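Local coordinates for protein pilus tip adhesin Cpa (Streptococcus pyogenes, PDB 4C0Z) that mediates covalent adhesion of streptococcal pili to host cells, using thioester bonds at the pilus tip that can react with host-surface targets, possibly amine-bearing ones, at residues H39-N44 against Q204-A209; L103-N108 against L128-A133; E50-C55 against G109-R114. One frame throughout, in Å; residues are numbered along the deposited sequence.

Contact 1. Residues H39-N44 against Q204-A209. With SPD (spermidine), chain B.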
ATOM      1  N   HIS I  39       6.202  11.152  -4.488  1.00 33.04           N
ATOM      2  CA  HIS I  39       5.570  11.726  -3.304  1.00 32.66           C
ATOM      3  C   HIS I  39       6.575  12.597  -2.631  1.00 36.86           C
ATOM      4  O   HIS I  39       7.783  12.356  -2.743  1.00 36.15           O
ATOM      5  CB  HIS I  39       5.067  10.637  -2.315  1.00 32.30           C
ATOM      6  CG  HIS I  39       4.063   9.724  -2.933  1.00 34.08           C
ATOM      7  ND1 HIS I  39       2.738  10.093  -3.054  1.00 34.13           N
ATOM      8  CD2 HIS I  39       4.246   8.528  -3.540  1.00 35.65           C
ATOM      9  CE1 HIS I  39       2.154   9.114  -3.721  1.00 33.27           C
ATOM     10  NE2 HIS I  39       3.019   8.140  -4.013  1.00 34.32           N
ATOM     11  N   ASN I  40       6.080  13.610  -1.916  1.00 33.30           N
ATOM     12  CA  ASN I  40       6.904  14.481  -1.110  1.00 34.92           C
ATOM     13  C   ASN I  40       6.038  14.899   0.059  1.00 37.95           C
ATOM     14  O   ASN I  40       5.445  15.970   0.066  1.00 37.11           O
ATOM     15  CB  ASN I  40       7.488  15.667  -1.898  1.00 32.69           C
ATOM     16  CG  ASN I  40       8.601  16.367  -1.158  1.00 54.55           C
ATOM     17  OD1 ASN I  40       8.763  16.245   0.072  1.00 47.69           O
ATOM     18  ND2 ASN I  40       9.398  17.131  -1.891  1.00 48.35           N
ATOM     19  N   LEU I  41       5.925  14.000   1.020  1.00 35.07           N
ATOM     20  CA  LEU I  41       5.086  14.176   2.195  1.00 33.28           C
ATOM     21  C   LEU I  41       5.665  15.138   3.177  1.00 39.95           C
ATOM     22  O   LEU I  41       6.878  15.146   3.430  1.00 40.18           O
ATOM     23  CB  LEU I  41       4.737  12.831   2.855  1.00 31.62           C
ATOM     24  CG  LEU I  41       4.265  11.709   1.921  1.00 33.23           C
ATOM     25  CD1 LEU I  41       4.166  10.387   2.646  1.00 33.48           C
ATOM     26  CD2 LEU I  41       2.969  12.063   1.226  1.00 31.92           C
ATOM     27  N   LYS I  42       4.790  15.985   3.702  1.00 37.47           N
ATOM     28  CA  LYS I  42       5.155  17.022   4.662  1.00 39.74           C
ATOM     29  C   LYS I  42       4.148  17.106   5.791  1.00 43.83           C
ATOM     30  O   LYS I  42       2.993  16.729   5.616  1.00 43.62           O
ATOM     31  CB  LYS I  42       5.226  18.393   3.957  1.00 41.14           C
ATOM     32  CG  LYS I  42       6.632  18.887   3.653  1.00 48.43           C
ATOM     33  CD  LYS I  42       7.297  18.238   2.467  1.00 49.82           C
ATOM     34  CE  LYS I  42       8.273  19.155   1.776  1.00 49.48           C
ATOM     35  NZ  LYS I  42       9.655  18.625   1.826  1.00 46.19           N
ATOM     36  N   VAL I  43       4.596  17.613   6.934  1.00 42.00           N
ATOM     37  CA  VAL I  43       3.772  17.951   8.094  1.00 41.38           C
ATOM     38  C   VAL I  43       4.131  19.370   8.495  1.00 44.82           C
ATOM     39  O   VAL I  43       5.309  19.744   8.442  1.00 45.42           O
ATOM     40  CB  VAL I  43       3.798  16.983   9.320  1.00 44.10           C
ATOM     41  CG1 VAL I  43       3.231  15.623   8.975  1.00 40.33           C
ATOM     42  CG2 VAL I  43       5.196  16.860   9.937  1.00 46.33           C
ATOM     43  N   ASN I  44       3.122  20.171   8.868  1.00 41.03           N
ATOM     44  CA  ASN I  44       3.324  21.526   9.387  1.00 42.56           C
ATOM     45  C   ASN I  44       2.158  21.901  10.323  1.00 44.68           C
ATOM     46  O   ASN I  44       1.112  21.235  10.315  1.00 41.30           O
ATOM     47  CB  ASN I  44       3.621  22.561   8.284  1.00 46.04           C
ATOM     48  CG  ASN I  44       2.430  23.213   7.635  1.00 56.80           C
ATOM     49  OD1 ASN I  44       1.380  22.625   7.437  1.00 46.46           O
ATOM     50  ND2 ASN I  44       2.609  24.431   7.220  1.00 57.23           N
ATOM     51  N   GLN I 204      -2.975   6.846   6.060  1.00 26.95           N
ATOM     52  CA  GLN I 204      -1.669   6.445   6.589  1.00 27.32           C
ATOM     53  C   GLN I 204      -1.181   7.341   7.712  1.00 32.70           C
ATOM     54  O   GLN I 204      -1.396   8.566   7.693  1.00 30.97           O
ATOM     55  CB  GLN I 204      -0.612   6.476   5.465  1.00 26.70           C
ATOM     56  CG  GLN I 204      -0.826   5.378   4.435  1.00 30.67           C
ATOM     57  CD  GLN I 204       0.119   5.522   3.272  1.00 28.49           C
ATOM     58  OE1 GLN I 204       0.388   6.634   2.804  1.00 28.64           O
ATOM     59  N   ASN I 205      -0.463   6.735   8.656  1.00 30.63           N
ATOM     60  CA  ASN I 205       0.228   7.493   9.708  1.00 32.83           C
ATOM     61  C   ASN I 205       1.541   7.980   9.111  1.00 37.29           C
ATOM     62  O   ASN I 205       1.965   7.489   8.064  1.00 37.41           O
ATOM     63  CB  ASN I 205       0.475   6.644  10.948  1.00 30.31           C
ATOM     64  CG  ASN I 205      -0.789   6.208  11.604  1.00 40.10           C
ATOM     65  OD1 ASN I 205      -1.615   7.020  11.980  1.00 36.97           O
ATOM     66  ND2 ASN I 205      -0.980   4.918  11.721  1.00 39.70           N
ATOM     67  N   LEU I 206       2.139   8.989   9.717  1.00 35.34           N
ATOM     68  CA  LEU I 206       3.363   9.571   9.199  1.00 35.83           C
ATOM     69  C   LEU I 206       4.466   9.548  10.240  1.00 42.31           C
ATOM     70  O   LEU I 206       4.213   9.321  11.426  1.00 41.57           O
ATOM     71  CB  LEU I 206       3.106  11.017   8.689  1.00 35.13           C
ATOM     72  CG  LEU I 206       2.089  11.215   7.569  1.00 36.52           C
ATOM     73  CD1 LEU I 206       1.803  12.684   7.334  1.00 35.24           C
ATOM     74  CD2 LEU I 206       2.562  10.602   6.256  1.00 38.20           C
ATOM     75  N   LEU I 207       5.699   9.750   9.787  1.00 41.99           N
ATOM     76  CA  LEU I 207       6.844   9.813  10.673  1.00 44.29           C
ATOM     77  C   LEU I 207       7.837  10.862  10.173  1.00 50.20           C
ATOM     78  O   LEU I 207       7.936  11.118   8.976  1.00 49.08           O
ATOM     79  CB  LEU I 207       7.488   8.428  10.981  1.00 45.16           C
ATOM     80  CG  LEU I 207       7.946   7.545   9.828  1.00 48.36           C
ATOM     81  CD1 LEU I 207       9.342   7.945   9.343  1.00 49.78           C
ATOM     82  CD2 LEU I 207       7.962   6.090  10.254  1.00 50.25           C
ATOM     83  N   SER I 208       8.534  11.504  11.108  1.00 49.40           N
ATOM     84  CA  SER I 208       9.492  12.567  10.810  1.00 51.30           C
ATOM     85  C   SER I 208      10.573  12.634  11.874  1.00 57.49           C
ATOM     86  O   SER I 208      10.334  12.253  13.021  1.00 56.85           O
ATOM     87  CB  SER I 208       8.770  13.907  10.709  1.00 52.60           C
ATOM     88  OG  SER I 208       9.616  14.884  10.137  1.00 61.95           O
ATOM     89  N   ALA I 209      11.771  13.087  11.484  1.00 57.99           N
ATOM     90  CA  ALA I 209      12.892  13.244  12.411  1.00 62.86           C
ATOM     91  C   ALA I 209      13.471  14.645  12.299  1.00 72.27           C
ATOM     92  O   ALA I 209      13.435  15.247  11.220  1.00 71.87           O
ATOM     93  CB  ALA I 209      13.965  12.204  12.150  1.00 64.84           C
TER
HETATM   94  N1  SPD B1221      -3.379  -0.456  -3.589  1.00 28.40           N
HETATM   95  C2  SPD B1221      -3.831  -0.936  -2.289  1.00 25.56           C
HETATM   96  C3  SPD B1221      -3.260  -0.057  -1.162  1.00 24.17           C
HETATM   97  C4  SPD B1221      -3.258   1.418  -1.523  1.00 27.71           C
HETATM   98  C5  SPD B1221      -2.477   2.126  -0.420  1.00 30.36           C
HETATM   99  N6  SPD B1221      -1.453   3.001  -0.965  1.00 32.39           N
HETATM  100  C7  SPD B1221      -0.805   3.823   0.094  1.00 27.29           C
HETATM  101  C8  SPD B1221       0.624   3.269   0.407  1.00 29.43           C
HETATM  102  C9  SPD B1221       1.288   4.105   1.544  1.00 36.77           C
HETATM  103  N10 SPD B1221       0.414   4.300   2.706  1.00 40.81           N

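Contact 2. Residues L103-N108 against L128-A133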
ATOM      1  N   LEU I 103      15.272   5.832  12.636  1.00 55.90           N
ATOM      2  CA  LEU I 103      16.079   7.034  12.898  1.00 58.57           C
ATOM      3  C   LEU I 103      17.337   7.061  12.036  1.00 64.07           C
ATOM      4  O   LEU I 103      17.661   8.114  11.474  1.00 63.53           O
ATOM      5  CB  LEU I 103      16.461   7.148  14.371  1.00 62.41           C
ATOM      6  CG  LEU I 103      15.740   8.212  15.216  1.00 67.42           C
ATOM      7  CD1 LEU I 103      16.403   8.356  16.561  1.00 70.24           C
ATOM      8  CD2 LEU I 103      15.709   9.571  14.532  1.00 70.84           C
ATOM      9  N   ARG I 104      18.034   5.899  11.917  1.00 62.04           N
ATOM     10  CA  ARG I 104      19.235   5.769  11.080  1.00 64.51           C
ATOM     11  C   ARG I 104      18.935   6.050   9.605  1.00 66.36           C
ATOM     12  O   ARG I 104      19.738   6.704   8.938  1.00 67.36           O
ATOM     13  CB  ARG I 104      19.892   4.393  11.231  1.00 66.37           C
ATOM     14  CG  ARG I 104      20.979   4.373  12.271  1.00 80.77           C
ATOM     15  CD  ARG I 104      21.785   3.086  12.265  1.00 96.64           C
ATOM     16  NE  ARG I 104      20.994   1.936  12.710  1.00102.62           N
ATOM     17  CZ  ARG I 104      20.865   1.553  13.978  1.00118.77           C
ATOM     18  NH1 ARG I 104      21.460   2.233  14.949  1.00112.28           N
ATOM     19  NH2 ARG I 104      20.131   0.493  14.283  1.00102.91           N
ATOM     20  N   ILE I 105      17.770   5.582   9.110  1.00 59.98           N
ATOM     21  CA  ILE I 105      17.334   5.790   7.731  1.00 57.90           C
ATOM     22  C   ILE I 105      17.074   7.268   7.494  1.00 63.76           C
ATOM     23  O   ILE I 105      17.523   7.795   6.481  1.00 65.26           O
ATOM     24  CB  ILE I 105      16.108   4.913   7.350  1.00 56.60           C
ATOM     25  CG1 ILE I 105      16.506   3.428   7.265  1.00 57.50           C
ATOM     26  CG2 ILE I 105      15.457   5.383   6.029  1.00 54.77           C
ATOM     27  CD1 ILE I 105      15.322   2.494   7.289  1.00 60.27           C
ATOM     28  N   LEU I 106      16.356   7.929   8.414  1.00 58.45           N
ATOM     29  CA  LEU I 106      16.035   9.341   8.275  1.00 56.99           C
ATOM     30  C   LEU I 106      17.285  10.216   8.324  1.00 65.12           C
ATOM     31  O   LEU I 106      17.406  11.135   7.519  1.00 65.39           O
ATOM     32  CB  LEU I 106      14.970   9.770   9.304  1.00 55.18           C
ATOM     33  CG  LEU I 106      13.590   9.100   9.175  1.00 55.69           C
ATOM     34  CD1 LEU I 106      12.612   9.622  10.205  1.00 54.56           C
ATOM     35  CD2 LEU I 106      12.995   9.307   7.799  1.00 54.37           C
ATOM     36  N   TYR I 107      18.245   9.866   9.201  1.00 65.00           N
ATOM     37  CA  TYR I 107      19.532  10.544   9.375  1.00 68.25           C
ATOM     38  C   TYR I 107      20.412  10.438   8.128  1.00 70.32           C
ATOM     39  O   TYR I 107      21.118  11.385   7.797  1.00 71.51           O
ATOM     40  CB  TYR I 107      20.258   9.958  10.595  1.00 73.33           C
ATOM     41  CG  TYR I 107      21.495  10.711  11.037  1.00 80.27           C
ATOM     42  CD1 TYR I 107      21.394  11.958  11.647  1.00 83.18           C
ATOM     43  CD2 TYR I 107      22.759  10.135  10.932  1.00 84.95           C
ATOM     44  CE1 TYR I 107      22.527  12.655  12.056  1.00 88.79           C
ATOM     45  CE2 TYR I 107      23.897  10.809  11.368  1.00 90.74           C
ATOM     46  CZ  TYR I 107      23.776  12.067  11.937  1.00 97.25           C
ATOM     47  OH  TYR I 107      24.883  12.726  12.397  1.00 98.50           O
ATOM     48  N   ASN I 108      20.347   9.298   7.433  1.00 64.96           N
ATOM     49  CA  ASN I 108      21.134   9.009   6.234  1.00 66.44           C
ATOM     50  C   ASN I 108      20.431   9.244   4.900  1.00 68.15           C
ATOM     51  O   ASN I 108      21.097   9.263   3.857  1.00 68.02           O
ATOM     52  CB  ASN I 108      21.655   7.580   6.288  1.00 69.00           C
ATOM     53  CG  ASN I 108      22.845   7.449   7.179  1.00 90.39           C
ATOM     54  OD1 ASN I 108      23.978   7.711   6.766  1.00 86.83           O
ATOM     55  ND2 ASN I 108      22.600   7.107   8.438  1.00 81.52           N
ATOM     56  N   LEU I 128      11.981   8.710  -2.679  1.00 44.70           N
ATOM     57  CA  LEU I 128      11.475   7.391  -3.056  1.00 44.20           C
ATOM     58  C   LEU I 128      12.326   6.250  -2.433  1.00 46.17           C
ATOM     59  O   LEU I 128      11.763   5.304  -1.909  1.00 44.39           O
ATOM     60  CB  LEU I 128      11.414   7.285  -4.589  1.00 45.13           C
ATOM     61  CG  LEU I 128      10.585   6.162  -5.140  1.00 50.64           C
ATOM     62  CD1 LEU I 128       9.770   6.631  -6.316  1.00 51.08           C
ATOM     63  CD2 LEU I 128      11.464   5.016  -5.570  1.00 54.91           C
ATOM     64  N   VAL I 129      13.662   6.361  -2.465  1.00 46.33           N
ATOM     65  CA  VAL I 129      14.577   5.377  -1.860  1.00 48.89           C
ATOM     66  C   VAL I 129      14.361   5.343  -0.339  1.00 53.04           C
ATOM     67  O   VAL I 129      14.177   4.256   0.229  1.00 53.79           O
ATOM     68  CB  VAL I 129      16.064   5.639  -2.222  1.00 56.75           C
ATOM     69  CG1 VAL I 129      17.010   4.763  -1.403  1.00 59.16           C
ATOM     70  CG2 VAL I 129      16.305   5.417  -3.701  1.00 57.33           C
ATOM     71  N   THR I 130      14.369   6.528   0.304  1.00 48.46           N
ATOM     72  CA  THR I 130      14.172   6.675   1.751  1.00 48.17           C
ATOM     73  C   THR I 130      12.838   6.051   2.187  1.00 48.20           C
ATOM     74  O   THR I 130      12.810   5.266   3.141  1.00 49.98           O
ATOM     75  CB  THR I 130      14.310   8.136   2.174  1.00 50.19           C
ATOM     76  OG1 THR I 130      15.502   8.673   1.598  1.00 56.28           O
ATOM     77  CG2 THR I 130      14.337   8.305   3.691  1.00 47.57           C
ATOM     78  N   GLN I 131      11.756   6.376   1.464  1.00 39.56           N
ATOM     79  CA  GLN I 131      10.416   5.851   1.721  1.00 35.50           C
ATOM     80  C   GLN I 131      10.377   4.322   1.660  1.00 37.84           C
ATOM     81  O   GLN I 131       9.770   3.691   2.530  1.00 37.03           O
ATOM     82  CB  GLN I 131       9.383   6.490   0.781  1.00 33.45           C
ATOM     83  CG  GLN I 131       7.930   6.022   1.011  1.00 33.23           C
ATOM     84  CD  GLN I 131       7.410   6.444   2.357  1.00 38.62           C
ATOM     85  OE1 GLN I 131       6.941   7.564   2.520  1.00 31.14           O
ATOM     86  NE2 GLN I 131       7.521   5.577   3.364  1.00 31.28           N
ATOM     87  N   ASN I 132      11.044   3.744   0.646  1.00 35.50           N
ATOM     88  CA  ASN I 132      11.154   2.298   0.474  1.00 36.95           C
ATOM     89  C   ASN I 132      11.927   1.641   1.606  1.00 44.31           C
ATOM     90  O   ASN I 132      11.522   0.579   2.057  1.00 45.04           O
ATOM     91  CB  ASN I 132      11.703   1.943  -0.900  1.00 40.03           C
ATOM     92  CG  ASN I 132      10.573   1.819  -1.899  1.00 59.65           C
ATOM     93  OD1 ASN I 132      10.083   0.731  -2.138  1.00 53.87           O
ATOM     94  ND2 ASN I 132      10.033   2.933  -2.400  1.00 51.48           N
ATOM     95  N   ALA I 133      12.974   2.307   2.123  1.00 43.60           N
ATOM     96  CA  ALA I 133      13.741   1.825   3.273  1.00 44.92           C
ATOM     97  C   ALA I 133      12.870   1.900   4.554  1.00 45.11           C
ATOM     98  O   ALA I 133      12.873   0.964   5.356  1.00 43.23           O
ATOM     99  CB  ALA I 133      15.017   2.634   3.432  1.00 48.67           C
TER

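Contact 3. Residues E50-C55 against G109-R114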
ATOM      1  N   GLU I  50       7.815  23.453   7.274  1.00 60.53           N
ATOM      2  CA  GLU I  50       7.412  22.118   6.826  1.00 56.95           C
ATOM      3  C   GLU I  50       8.490  21.140   7.247  1.00 62.01           C
ATOM      4  O   GLU I  50       9.677  21.428   7.106  1.00 66.73           O
ATOM      5  CB  GLU I  50       7.304  22.036   5.293  1.00 56.38           C
ATOM      6  CG  GLU I  50       6.261  22.908   4.641  1.00 58.74           C
ATOM      7  CD  GLU I  50       6.224  22.737   3.136  1.00 78.06           C
ATOM      8  OE1 GLU I  50       7.300  22.737   2.497  1.00 75.57           O
ATOM      9  OE2 GLU I  50       5.106  22.601   2.591  1.00 72.44           O
ATOM     10  N   TYR I  51       8.084  19.980   7.720  1.00 55.40           N
ATOM     11  CA  TYR I  51       8.995  18.910   8.111  1.00 55.09           C
ATOM     12  C   TYR I  51       8.852  17.780   7.093  1.00 51.70           C
ATOM     13  O   TYR I  51       7.728  17.445   6.735  1.00 46.95           O
ATOM     14  CB  TYR I  51       8.660  18.423   9.535  1.00 57.56           C
ATOM     15  CG  TYR I  51       8.848  19.495  10.586  1.00 64.26           C
ATOM     16  CD1 TYR I  51       7.816  20.375  10.909  1.00 65.93           C
ATOM     17  CD2 TYR I  51      10.079  19.677  11.210  1.00 69.21           C
ATOM     18  CE1 TYR I  51       7.999  21.390  11.849  1.00 69.85           C
ATOM     19  CE2 TYR I  51      10.271  20.681  12.155  1.00 73.37           C
ATOM     20  CZ  TYR I  51       9.228  21.537  12.471  1.00 82.97           C
ATOM     21  OH  TYR I  51       9.422  22.534  13.401  1.00 91.31           O
ATOM     22  N   GLN I  52       9.980  17.224   6.596  1.00 48.11           N
ATOM     23  CA  GLN I  52       9.950  16.105   5.645  1.00 45.26           C
ATOM     24  C   GLN I  52       9.328  14.903   6.368  1.00 45.91           C
ATOM     25  O   GLN I  52       9.758  14.555   7.472  1.00 46.40           O
ATOM     26  CB  GLN I  52      11.376  15.756   5.123  1.00 48.17           C
ATOM     27  CG  GLN I  52      11.394  14.684   4.026  1.00 40.92           C
ATOM     28  CD  GLN I  52      10.759  15.165   2.738  1.00 48.77           C
ATOM     29  OE1 GLN I  52      11.083  16.241   2.242  1.00 49.42           O
ATOM     30  NE2 GLN I  52       9.841  14.387   2.166  1.00 36.83           N
ATOM     31  N   ALA I  53       8.271  14.330   5.782  1.00 39.32           N
ATOM     32  CA  ALA I  53       7.568  13.182   6.361  1.00 37.58           C
ATOM     33  C   ALA I  53       7.606  11.975   5.443  1.00 39.69           C
ATOM     34  O   ALA I  53       7.803  12.111   4.236  1.00 38.65           O
ATOM     35  CB  ALA I  53       6.126  13.544   6.682  1.00 36.86           C
ATOM     36  N   TYR I  54       7.461  10.784   6.040  1.00 36.59           N
ATOM     37  CA  TYR I  54       7.399   9.496   5.356  1.00 33.88           C
ATOM     38  C   TYR I  54       6.217   8.756   5.946  1.00 35.59           C
ATOM     39  O   TYR I  54       5.937   8.887   7.143  1.00 35.96           O
ATOM     40  CB  TYR I  54       8.720   8.709   5.510  1.00 36.09           C
ATOM     41  CG  TYR I  54       9.856   9.366   4.755  1.00 38.13           C
ATOM     42  CD1 TYR I  54      10.040   9.132   3.394  1.00 38.54           C
ATOM     43  CD2 TYR I  54      10.684  10.307   5.375  1.00 41.70           C
ATOM     44  CE1 TYR I  54      11.036   9.789   2.673  1.00 39.93           C
ATOM     45  CE2 TYR I  54      11.708  10.953   4.671  1.00 43.93           C
ATOM     46  CZ  TYR I  54      11.878  10.693   3.316  1.00 51.84           C
ATOM     47  OH  TYR I  54      12.901  11.296   2.612  1.00 49.98           O
ATOM     48  N   CYS I  55       5.504   8.009   5.110  1.00 30.53           N
ATOM     49  CA  CYS I  55       4.318   7.291   5.539  1.00 30.03           C
ATOM     50  C   CYS I  55       4.585   5.854   5.928  1.00 34.49           C
ATOM     51  O   CYS I  55       5.624   5.288   5.583  1.00 32.20           O
ATOM     52  CB  CYS I  55       3.226   7.380   4.476  1.00 29.52           C
ATOM     53  SG  CYS I  55       3.646   6.566   2.920  1.00 34.11           S
ATOM     54  N   GLY I 109      19.107   9.389   4.937  1.00 62.13           N
ATOM     55  CA  GLY I 109      18.282   9.572   3.752  1.00 57.89           C
ATOM     56  C   GLY I 109      17.993  11.008   3.401  1.00 62.30           C
ATOM     57  O   GLY I 109      18.663  11.917   3.889  1.00 65.00           O
ATOM     58  N   TYR I 110      16.976  11.225   2.562  1.00 57.55           N
ATOM     59  CA  TYR I 110      16.603  12.564   2.138  1.00 57.95           C
ATOM     60  C   TYR I 110      15.833  13.357   3.218  1.00 62.79           C
ATOM     61  O   TYR I 110      14.846  12.847   3.748  1.00 60.05           O
ATOM     62  CB  TYR I 110      15.817  12.532   0.809  1.00 56.29           C
ATOM     63  CG  TYR I 110      15.515  13.918   0.273  1.00 57.53           C
ATOM     64  CD1 TYR I 110      14.395  14.628   0.708  1.00 57.09           C
ATOM     65  CD2 TYR I 110      16.395  14.557  -0.599  1.00 60.59           C
ATOM     66  CE1 TYR I 110      14.136  15.922   0.255  1.00 59.78           C
ATOM     67  CE2 TYR I 110      16.147  15.851  -1.060  1.00 61.71           C
ATOM     68  CZ  TYR I 110      15.011  16.527  -0.635  1.00 66.86           C
ATOM     69  OH  TYR I 110      14.745  17.794  -1.088  1.00 66.31           O
ATOM     70  N   PRO I 111      16.218  14.624   3.511  1.00 63.20           N
ATOM     71  CA  PRO I 111      17.339  15.397   2.944  1.00 66.29           C
ATOM     72  C   PRO I 111      18.650  15.401   3.750  1.00 74.39           C
ATOM     73  O   PRO I 111      19.654  15.936   3.257  1.00 77.28           O
ATOM     74  CB  PRO I 111      16.752  16.809   2.892  1.00 67.95           C
ATOM     75  CG  PRO I 111      15.881  16.882   4.143  1.00 71.52           C
ATOM     76  CD  PRO I 111      15.432  15.456   4.449  1.00 64.72           C
ATOM     77  N   ASN I 112      18.636  14.864   4.992  1.00 69.86           N
ATOM     78  CA  ASN I 112      19.777  14.891   5.906  1.00 72.22           C
ATOM     79  C   ASN I 112      21.067  14.358   5.287  1.00 79.15           C
ATOM     80  O   ASN I 112      22.085  15.057   5.327  1.00 83.04           O
ATOM     81  CB  ASN I 112      19.463  14.215   7.233  1.00 67.47           C
ATOM     82  CG  ASN I 112      20.233  14.826   8.395  1.00 87.00           C
ATOM     83  OD1 ASN I 112      20.176  16.028   8.636  1.00 69.25           O
ATOM     84  ND2 ASN I 112      20.967  14.006   9.145  1.00 81.53           N
ATOM     85  N   ASP I 113      21.027  13.148   4.703  1.00 73.61           N
ATOM     86  CA  ASP I 113      22.143  12.507   3.987  1.00 76.42           C
ATOM     87  C   ASP I 113      23.540  12.745   4.641  1.00 85.58           C
ATOM     88  O   ASP I 113      24.491  13.092   3.941  1.00 87.52           O
ATOM     89  CB  ASP I 113      22.119  13.013   2.523  1.00 77.68           C
ATOM     90  CG  ASP I 113      23.034  12.287   1.559  1.00 92.31           C
ATOM     91  OD1 ASP I 113      23.251  11.065   1.748  1.00 93.64           O
ATOM     92  OD2 ASP I 113      23.510  12.930   0.599  1.00 98.79           O
ATOM     93  N   ARG I 114      23.653  12.616   5.981  1.00 84.39           N
ATOM     94  CA  ARG I 114      24.892  12.917   6.713  1.00 89.63           C
ATOM     95  C   ARG I 114      26.118  12.102   6.233  1.00 96.32           C
ATOM     96  O   ARG I 114      27.218  12.640   6.270  1.00101.61           O
ATOM     97  CB  ARG I 114      24.680  12.804   8.246  1.00 92.14           C
ATOM     98  CG  ARG I 114      25.841  13.293   9.149  1.00108.36           C
ATOM     99  CD  ARG I 114      25.778  14.748   9.621  1.00119.32           C
ATOM    100  NE  ARG I 114      25.769  14.899  11.087  1.00116.60           N
ATOM    101  CZ  ARG I 114      26.486  15.780  11.783  1.00122.04           C
ATOM    102  NH1 ARG I 114      27.339  16.585  11.169  1.00116.40           N
ATOM    103  NH2 ARG I 114      26.381  15.835  13.104  1.00 99.50           N
TER

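Contact 1. Residues H39-N44 against Q204-A209
Inside the antiparallel barrel of the N-terminal thioester domain, Leu206 of strand 205-211 reaches across to Leu41 and Val43 on strand 41-44. Its two methyls divide the work: CD1 lies 3.7 Å from Val43 CG1, and CD2 approaches Leu41 CD1 at 4.0 Å. Leu206 holds CG anti to its carbonyl carbon (chi1 -60°), which carries the isobutyl fork toward the facing strand. The side chains of Leu41 and Leu206 meet at about a right angle, whereas those of Val43 and Leu206 run alongside each other, pointing opposite ways. The strands do not pair directly, because strand 51-56 lies between them in the sheet; Val43 is bonded to Tyr51 by its backbone, and Ser208 OG to Gln52 O. Leu41 and Leu206 both touch Cys55, placing this apolar cluster beside the thioester site. There Gln204, the acyl partner of Cys55 in that cross-link, is instead joined to spermidine, its CD 1.4 Å from SPD N10. On the other side of strand 41-44, Lys42 NZ donates to Asn40 OD1 at 3.1 Å, the nitrogen lying 31° off the plane of the Asn40 carbonyl.

Contact 2. Residues L103-N108 against L128-A133
Apolar contacts centre on Ile105, which faces Thr130 and Ala133 of the neighbouring helix. Its chi1 of -70° sets CG1 beside the backbone N and leaves the CG2 methyl facing both partners, 3.8 Å from Ala133 CB and 3.9 Å from Thr130 CG2. The longer arm ends over the backbone of the other helix, Ile105 CD1 lying 3.5 Å from Ala133 O. Ala133 CB thus rests against both CG2 and CD1 of the isoleucine. Leu106 leaves its helix in another direction, but its end turns back, bringing CD2 within 4.4 Å of Thr130 CG2.

Polar bonds stay within each helix or run to its neighbours. Asn108 ND2 donates to Arg104 O at 2.9 Å and 168°, with the acceptor in the amide plane; Asn108 N reaches the same oxygen from the opposite face of its carbonyl plane. Asn132 repeats the scheme, ND2 lying 3.0 Å from Leu128 O. Thr130 meets Ile105 with its methyl, while OG1 is hydrogen-bonded to Ala126 O. Gln131 NE2, on another side of its helix, is hydrogen-bonded to Cys55 O of the barrel.

The segment axes are 9.9 Å apart and run at 174° to each other, an antiparallel helix pair laid against the barrel of the thioester domain.

Contact 3. Residues E50-C55 against G109-R114
The Tyr110 ring meets Gln52 at its edge and its own neighbour Pro111 on one face. Gln52 OE1 lies in the ring plane, 3.7 Å from Tyr110 CE1, and the amide stands steeply to the ring, the two planes being 78° apart. Over the centre of the face sits Pro111 CB, 3.7 Å above the plane, a CH-pi contact consistent with the cis peptide bond between the two residues. The Tyr54 ring is likewise used at its edge, where Tyr110 O lies near its plane.

That oxygen is the acceptor of the hydrogen bond across the contact: Tyr54 OH donates to Tyr110 O at 2.7 Å. The hydroxyl arrives from the side of the carbonyl, at a C=O...donor angle of 129°, and is tilted from its plane. Tyr110 N is hydrogen-bonded in turn to Thr130 OG1, which ties both polar ends of this residue's backbone to side chains of the surrounding fold.

The contact joins barrel strand 51-56 to the loop that follows helix 98-108. Tyr54 precedes Cys55 of the thioester cross-link, and its ring also leans on helix 123-138, against the methyl of Thr130.

Gln52 is bent at chi2 (67°), which folds its amide back beside Tyr110 while its aliphatic part runs along the proline, CB being 4.1 Å from Pro111 CD. The amide is gripped at both ends from strand 41-44 and the residue before it: OE1 accepts from Lys42 NZ, its main polar partner, and NE2 donates to Asn40 OD1. Past the proline, Asp113 N closes a turn onto Gly109 O at 2.8 Å.

Overall arrangement
Contacts 1 and 2 are buried, contact 3 only partly so. Contacts 1 and 3 share the barrel sheet: strand 51-56, one side of contact 3, runs between the two strands of contact 1. Contact 2 lies outside that sheet and is made of helices, with Leu106 packing on Leu207 and Ala209 of contact 1; the loop of contact 3 continues from its first helix. The two buried contacts meet largely through methyl groups, whereas contact 3, partly exposed, adds aromatic edges, an amide and a hydrogen bond to a backbone carbonyl. Contacts 1 and 3 each contribute one cross-link residue, and Gln204 OE1 lies 3.3 Å from Cys55 SG.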